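Local coordinates for protein halohydrin dehalogenase (PDB 4IY1) that probably converts vicinal halohydrins to epoxides with release of halide, and also opens epoxides with nucleophiles such as cyanide, on a short-chain dehydrogenase/reductase scaffold, at residues B[43-46]-B[52-55]. The protein carries 37 engineered substitutions. Residues are numbered along the deposited sequence; the frame is centred on the assembly and turned at random.
Sequences AFAE and IPMS. Engineered in segment 52-55: Ile-52 (natural residue Lys).
Pro-53 presents its pyrrolidine ring to two neighbouring residues of helix 38-47, Phe-44 and Ala-45, and the contact can be traced atom by atom round that ring. Its CB comes first, lying 3.7 Å from Phe-44 CD2, with CE2 of the same phenyl ring a little farther off at 4.1 Å. CG, the tip, touches both helix residues evenly: Phe-44 CD2 and Ala-45 CB each lie 3.8 Å from Pro-53 CG. Beyond the tip the ring turns back to the backbone nitrogen through CD, which has moved on to the alanine methyl, with Ala-45 CB 4.1 Å from Pro-53 CD. Thus one flank of the pyrrolidine rests on the aromatic ring and the other on the methyl, the tip being shared.

The phenyl ring reaches this position because its CG stands anti to the backbone N of Phe-44 (chi1 -179°). It meets the proline obliquely, through the CD2 side of the ring. The ring also meets Phe-35, edge-to-face, and Tyr-48. Pro-53 in turn touches Phe-35 and Leu-41, which widens the apolar patch.

Topologically, the contact joins the helix and second strand of the right-handed beta-alpha-beta unit 27-30, 38-47, 52-53, at the edge of the Rossmann-type sheet within this chain. Backbone hydrogen bonds between Ile-52, an engineered residue, and Val-28 and Cys-30, and between Met-54 and Cys-30, tie the strand carrying Pro-53 to strand 27-30. Every pair in the contact is carbon to carbon at van der Waals distance, so between these two segments the fit rests on shape and dispersion, with no hydrogen bond or salt bridge to set its register.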
loop_
_atom_site.group_PDB
_atom_site.type_symbol
_atom_site.label_atom_id
_atom_site.label_comp_id
_atom_site.label_asym_id
_atom_site.label_seq_id
_atom_site.Cartn_x
_atom_site.Cartn_y
_atom_site.Cartn_z
ATOM N N ALA B 43 39.962 12.562 14.322
ATOM C CA ALA B 43 39.993 13.103 12.969
ATOM C C ALA B 43 38.600 13.569 12.515
ATOM O O ALA B 43 38.482 14.438 11.654
ATOM C CB ALA B 43 40.586 12.089 11.993
ATOM N N PHE B 44 37.552 13.028 13.140
ATOM C CA PHE B 44 36.179 13.375 12.768
ATOM C C PHE B 44 35.712 14.519 13.646
ATOM O O PHE B 44 35.012 15.432 13.186
ATOM C CB PHE B 44 35.244 12.157 12.911
ATOM C CG PHE B 44 33.809 12.431 12.519
ATOM C CD1 PHE B 44 33.305 11.979 11.306
ATOM C CD2 PHE B 44 32.946 13.093 13.394
ATOM C CE1 PHE B 44 31.991 12.237 10.951
ATOM C CE2 PHE B 44 31.609 13.289 13.072
ATOM C CZ PHE B 44 31.141 12.902 11.841
ATOM N N ALA B 45 36.136 14.515 14.906
ATOM C CA ALA B 45 35.777 15.616 15.772
ATOM C C ALA B 45 36.433 16.907 15.275
ATOM O O ALA B 45 35.813 17.973 15.285
ATOM C CB ALA B 45 36.152 15.317 17.211
ATOM N N GLU B 46 37.641 16.774 14.734
ATOM C CA GLU B 46 38.393 17.908 14.222
ATOM C C GLU B 46 37.721 18.466 12.969
ATOM O O GLU B 46 37.363 19.651 12.913
ATOM C CB GLU B 46 39.841 17.483 13.916
ATOM C CG GLU B 46 40.506 18.243 12.777
ATOM C CD GLU B 46 41.100 19.569 13.226
ATOM O OE1 GLU B 46 41.039 19.869 14.436
ATOM O OE2 GLU B 46 41.635 20.312 12.371
ATOM N N ILE B 52 29.259 15.862 17.472
ATOM C CA ILE B 52 29.842 15.275 18.677
ATOM C C ILE B 52 29.961 13.747 18.574
ATOM O O ILE B 52 29.079 13.018 19.039
ATOM C CB ILE B 52 29.014 15.624 19.916
ATOM C CG1 ILE B 52 28.950 17.120 20.115
ATOM C CG2 ILE B 52 29.607 14.980 21.158
ATOM C CD1 ILE B 52 28.365 17.498 21.451
ATOM N N PRO B 53 31.046 13.255 17.953
ATOM C CA PRO B 53 31.176 11.813 17.713
ATOM C C PRO B 53 31.417 11.041 19.016
ATOM O O PRO B 53 31.979 11.597 19.957
ATOM C CB PRO B 53 32.402 11.720 16.795
ATOM C CG PRO B 53 33.215 12.917 17.145
ATOM C CD PRO B 53 32.258 14.000 17.581
ATOM N N MET B 54 30.961 9.789 19.077
ATOM C CA MET B 54 31.094 8.961 20.294
ATOM C C MET B 54 31.818 7.658 19.983
ATOM O O MET B 54 31.711 7.117 18.877
ATOM C CB MET B 54 29.728 8.635 20.895
ATOM C CG MET B 54 28.732 9.771 20.860
ATOM S SD MET B 54 28.980 10.906 22.242
ATOM C CE MET B 54 28.261 9.995 23.588
ATOM N N SER B 55 32.524 7.128 20.975
ATOM C CA SER B 55 33.184 5.835 20.820
ATOM C C SER B 55 32.165 4.708 20.957
ATOM O O SER B 55 32.286 3.665 20.308
ATOM C CB SER B 55 34.288 5.672 21.871
ATOM O OG SER B 55 33.777 5.941 23.174
#